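Local coordinates for protein CocE/NonD family hydrolase (PDB 3III) that is probably a serine hydrolase of the CocE/NonD family, with an alpha/beta-hydrolase domain related to X-Pro dipeptidyl-peptidases, cleaving ester or amide bonds in substrates not yet identified, at residues N182-E193 with Q257-S267. Residues are numbered along the deposited sequence; the frame is centred on the assembly and turned at random.
Sequences NPPHLKAMIPWE and QIKTPLLTCAS
Cys-265 lays its CB and SG over one face of the Trp-192 indole: CB makes a CH-pi contact 3.4 Å from the centroid of the five-membered ring, and SG follows over the same ring at 3.7 Å. With SG anti to the backbone N (chi1 172°), the sulfur reaches across toward NE1 and CE2 in a sulfur-aromatic contact. Tyr-303 meets the same indole edge-to-face. The backbones run parallel here, and Pro-191 O accepts from Cys-265 N while Cys-265 O accepts from Glu-193 N; a water donating to both carbonyl oxygens bridges them. Farther back, Met-189 is bonded through both backbone polar atoms, N donating to Pro-261 O and O accepting from Leu-263 N, the latter bond straight (180°). Strands 186-192 and 262-267 are neighbours in the central, largely parallel sheet of the alpha/beta-hydrolase fold, joined by a long excursion in which helices far outweigh strands. On the side of helix 170-179, the selenium of selenomethionine Met-189 rests 3.9 Å from Ile-258 CG2, and the Leu-262 side chain crosses the Pro-191 ring at about a right angle, CD1 lying 3.6 Å from Pro-191 CD. At the far end, one water links Glu-193 OE2 to Ser-267 N and another donates to both OE1 and Ser-267 OG; OE2 also bonds Thr-270 OG1, and Ser-267 OG bonds His-295 O.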
loop_
_atom_site.group_PDB
_atom_site.type_symbol
_atom_site.label_atom_id
_atom_site.label_comp_id
_atom_site.label_asym_id
_atom_site.label_seq_id
_atom_site.Cartn_x
_atom_site.Cartn_y
_atom_site.Cartn_z
ATOM N N ASN A 182 1.015 -20.691 4.181
ATOM C CA ASN A 182 1.068 -21.658 3.087
ATOM C C ASN A 182 -0.125 -22.634 3.054
ATOM O O ASN A 182 0.048 -23.851 3.165
ATOM C CB ASN A 182 2.398 -22.402 3.145
ATOM C CG ASN A 182 3.524 -21.527 2.802
ATOM O OD1 ASN A 182 3.694 -21.153 1.639
ATOM N ND2 ASN A 182 4.288 -21.105 3.820
ATOM N N PRO A 183 -1.348 -22.103 2.835
ATOM C CA PRO A 183 -2.484 -23.000 2.718
ATOM C C PRO A 183 -2.250 -23.911 1.500
ATOM O O PRO A 183 -1.883 -23.390 0.423
ATOM C CB PRO A 183 -3.689 -22.027 2.492
ATOM C CG PRO A 183 -3.221 -20.692 2.914
ATOM C CD PRO A 183 -1.743 -20.699 2.631
ATOM N N PRO A 184 -2.431 -25.258 1.647
ATOM C CA PRO A 184 -2.098 -26.165 0.550
ATOM C C PRO A 184 -2.860 -25.895 -0.780
ATOM O O PRO A 184 -2.278 -26.066 -1.847
ATOM C CB PRO A 184 -2.458 -27.545 1.109
ATOM C CG PRO A 184 -2.268 -27.389 2.570
ATOM C CD PRO A 184 -2.640 -25.990 2.895
ATOM N N HIS A 185 -4.086 -25.394 -0.702
ATOM C CA HIS A 185 -4.869 -25.095 -1.920
ATOM C C HIS A 185 -4.862 -23.655 -2.367
ATOM O O HIS A 185 -5.579 -23.312 -3.303
ATOM C CB HIS A 185 -6.301 -25.639 -1.745
ATOM C CG HIS A 185 -6.317 -27.121 -1.548
ATOM N ND1 HIS A 185 -6.144 -27.707 -0.313
ATOM C CD2 HIS A 185 -6.388 -28.137 -2.444
ATOM C CE1 HIS A 185 -6.184 -29.023 -0.453
ATOM N NE2 HIS A 185 -6.324 -29.312 -1.738
ATOM N N LEU A 186 -4.065 -22.794 -1.717
ATOM C CA LEU A 186 -3.827 -21.451 -2.215
ATOM C C LEU A 186 -2.772 -21.614 -3.320
ATOM O O LEU A 186 -1.586 -21.884 -3.040
ATOM C CB LEU A 186 -3.300 -20.509 -1.112
ATOM C CG LEU A 186 -3.013 -19.068 -1.575
ATOM C CD1 LEU A 186 -4.308 -18.377 -2.042
ATOM C CD2 LEU A 186 -2.222 -18.270 -0.498
ATOM N N LYS A 187 -3.200 -21.475 -4.569
ATOM C CA LYS A 187 -2.357 -21.725 -5.737
ATOM C C LYS A 187 -1.834 -20.445 -6.407
ATOM O O LYS A 187 -0.963 -20.532 -7.271
ATOM C CB LYS A 187 -3.114 -22.544 -6.799
ATOM C CG LYS A 187 -3.630 -23.906 -6.303
ATOM C CD LYS A 187 -2.504 -24.800 -5.809
ATOM C CE LYS A 187 -2.994 -26.208 -5.376
ATOM N NZ LYS A 187 -3.119 -27.053 -6.617
ATOM N N ALA A 188 -2.344 -19.272 -6.008
ATOM C CA ALA A 188 -1.939 -17.980 -6.601
ATOM C C ALA A 188 -2.489 -16.840 -5.740
ATOM O O ALA A 188 -3.528 -17.016 -5.073
ATOM C CB ALA A 188 -2.470 -17.867 -8.044
HETATM N N MSE A 189 -1.847 -15.675 -5.785
HETATM C CA MSE A 189 -2.291 -14.531 -5.000
HETATM C C MSE A 189 -2.020 -13.236 -5.735
HETATM O O MSE A 189 -0.983 -13.098 -6.430
HETATM C CB MSE A 189 -1.580 -14.495 -3.635
HETATM C CG MSE A 189 -0.090 -14.447 -3.764
HETATM SE SE MSE A 189 0.864 -14.684 -2.032
HETATM C CE MSE A 189 0.128 -13.009 -1.137
ATOM N N ILE A 190 -2.948 -12.290 -5.576
ATOM C CA ILE A 190 -2.866 -10.969 -6.189
ATOM C C ILE A 190 -3.105 -9.917 -5.067
ATOM O O ILE A 190 -4.235 -9.397 -4.898
ATOM C CB ILE A 190 -3.872 -10.790 -7.325
ATOM C CG1 ILE A 190 -3.756 -11.926 -8.362
ATOM C CG2 ILE A 190 -3.677 -9.422 -8.032
ATOM C CD1 ILE A 190 -4.817 -11.830 -9.454
ATOM N N PRO A 191 -2.060 -9.663 -4.248
ATOM C CA PRO A 191 -2.176 -8.593 -3.262
ATOM C C PRO A 191 -2.018 -7.257 -3.992
ATOM O O PRO A 191 -0.891 -6.821 -4.308
ATOM C CB PRO A 191 -1.010 -8.860 -2.323
ATOM C CG PRO A 191 -0.003 -9.590 -3.187
ATOM C CD PRO A 191 -0.824 -10.464 -4.046
ATOM N N TRP A 192 -3.144 -6.641 -4.326
ATOM C CA TRP A 192 -3.148 -5.458 -5.129
ATOM C C TRP A 192 -3.130 -4.234 -4.202
ATOM O O TRP A 192 -4.175 -3.688 -3.852
ATOM C CB TRP A 192 -4.370 -5.439 -6.069
ATOM C CG TRP A 192 -4.182 -4.467 -7.194
ATOM C CD1 TRP A 192 -4.324 -3.111 -7.144
ATOM C CD2 TRP A 192 -3.819 -4.769 -8.558
ATOM N NE1 TRP A 192 -4.117 -2.566 -8.389
ATOM C CE2 TRP A 192 -3.777 -3.545 -9.263
ATOM C CE3 TRP A 192 -3.529 -5.938 -9.236
ATOM C CZ2 TRP A 192 -3.430 -3.457 -10.623
ATOM C CZ3 TRP A 192 -3.182 -5.869 -10.572
ATOM C CH2 TRP A 192 -3.111 -4.631 -11.264
ATOM N N GLU A 193 -1.915 -3.798 -3.853
ATOM C CA GLU A 193 -1.683 -2.689 -2.889
ATOM C C GLU A 193 -2.059 -3.099 -1.455
ATOM O O GLU A 193 -3.198 -2.898 -0.994
ATOM C CB GLU A 193 -2.370 -1.379 -3.271
ATOM C CG GLU A 193 -1.824 -0.806 -4.611
ATOM C CD GLU A 193 -1.862 0.682 -4.646
ATOM O OE1 GLU A 193 -2.619 1.227 -5.491
ATOM O OE2 GLU A 193 -1.133 1.274 -3.824
ATOM N N GLN A 257 8.366 -16.661 4.377
ATOM C CA GLN A 257 7.582 -17.891 4.387
ATOM C C GLN A 257 6.683 -18.049 3.173
ATOM O O GLN A 257 6.157 -19.155 2.913
ATOM C CB GLN A 257 6.722 -17.915 5.639
ATOM C CG GLN A 257 7.582 -17.990 6.949
ATOM C CD GLN A 257 6.764 -18.072 8.220
ATOM O OE1 GLN A 257 5.544 -18.241 8.199
ATOM N NE2 GLN A 257 7.434 -17.980 9.338
ATOM N N ILE A 258 6.424 -16.960 2.460
ATOM C CA ILE A 258 5.487 -17.052 1.308
ATOM C C ILE A 258 6.153 -17.762 0.134
ATOM O O ILE A 258 7.250 -17.347 -0.350
ATOM C CB ILE A 258 4.990 -15.680 0.882
ATOM C CG1 ILE A 258 4.177 -15.065 2.011
ATOM C CG2 ILE A 258 4.204 -15.736 -0.411
ATOM C CD1 ILE A 258 3.749 -13.619 1.689
ATOM N N LYS A 259 5.505 -18.821 -0.329
ATOM C CA LYS A 259 5.947 -19.557 -1.526
ATOM C C LYS A 259 5.003 -19.520 -2.741
ATOM O O LYS A 259 5.354 -20.000 -3.841
ATOM C CB LYS A 259 6.188 -21.018 -1.142
ATOM C CG LYS A 259 7.237 -21.163 -0.057
ATOM C CD LYS A 259 7.238 -22.617 0.473
ATOM C CE LYS A 259 8.558 -22.956 1.174
ATOM N NZ LYS A 259 8.403 -24.162 2.085
ATOM N N THR A 260 3.797 -19.013 -2.519
ATOM C CA THR A 260 2.689 -19.043 -3.507
ATOM C C THR A 260 3.000 -18.159 -4.728
ATOM O O THR A 260 3.509 -17.073 -4.584
ATOM C CB THR A 260 1.382 -18.531 -2.813
ATOM O OG1 THR A 260 1.086 -19.360 -1.671
ATOM C CG2 THR A 260 0.179 -18.492 -3.747
ATOM N N PRO A 261 2.692 -18.643 -5.948
ATOM C CA PRO A 261 2.811 -17.782 -7.107
ATOM C C PRO A 261 2.095 -16.442 -6.901
ATOM O O PRO A 261 0.948 -16.393 -6.407
ATOM C CB PRO A 261 2.117 -18.575 -8.209
ATOM C CG PRO A 261 2.349 -20.020 -7.850
ATOM C CD PRO A 261 2.287 -20.015 -6.312
ATOM N N LEU A 262 2.760 -15.384 -7.294
ATOM C CA LEU A 262 2.490 -14.038 -6.793
ATOM C C LEU A 262 2.508 -12.964 -7.886
ATOM O O LEU A 262 3.447 -12.875 -8.649
ATOM C CB LEU A 262 3.589 -13.707 -5.739
ATOM C CG LEU A 262 3.729 -12.260 -5.296
ATOM C CD1 LEU A 262 2.430 -11.843 -4.570
ATOM C CD2 LEU A 262 4.896 -12.083 -4.314
ATOM N N LEU A 263 1.420 -12.207 -7.967
ATOM C CA LEU A 263 1.295 -10.990 -8.738
ATOM C C LEU A 263 1.016 -9.835 -7.760
ATOM O O LEU A 263 -0.059 -9.734 -7.202
ATOM C CB LEU A 263 0.189 -11.143 -9.808
ATOM C CG LEU A 263 -0.145 -9.872 -10.587
ATOM C CD1 LEU A 263 1.049 -9.301 -11.399
ATOM C CD2 LEU A 263 -1.354 -10.058 -11.553
ATOM N N THR A 264 2.014 -8.975 -7.535
ATOM C CA THR A 264 1.905 -7.838 -6.667
ATOM C C THR A 264 1.634 -6.588 -7.432
ATOM O O THR A 264 2.262 -6.356 -8.496
ATOM C CB THR A 264 3.237 -7.637 -5.917
ATOM O OG1 THR A 264 3.551 -8.860 -5.233
ATOM C CG2 THR A 264 3.148 -6.442 -4.912
ATOM N N CYS A 265 0.734 -5.744 -6.934
ATOM C CA CYS A 265 0.720 -4.360 -7.427
ATOM C C CYS A 265 1.198 -3.468 -6.293
ATOM O O CYS A 265 0.730 -3.601 -5.148
ATOM C CB CYS A 265 -0.660 -3.929 -7.920
ATOM S SG CYS A 265 -0.696 -2.185 -8.300
ATOM N N ALA A 266 2.149 -2.596 -6.621
ATOM C CA ALA A 266 2.572 -1.434 -5.821
ATOM C C ALA A 266 2.285 -0.149 -6.594
ATOM O O ALA A 266 2.210 -0.165 -7.831
ATOM C CB ALA A 266 4.080 -1.491 -5.500
ATOM N N SER A 267 2.172 0.970 -5.890
ATOM C CA SER A 267 1.915 2.228 -6.560
ATOM C C SER A 267 2.796 3.296 -5.957
ATOM O O SER A 267 2.920 3.388 -4.747
ATOM C CB SER A 267 0.462 2.628 -6.439
ATOM O OG SER A 267 0.189 3.822 -7.139
HETATM O O HOH W 1 0.182 -21.587 -0.558
HETATM O O HOH W 2 0.708 -5.304 -2.545
HETATM O O HOH W 3 1.260 0.174 -3.126
HETATM O O HOH W 4 -2.536 3.872 -6.171
#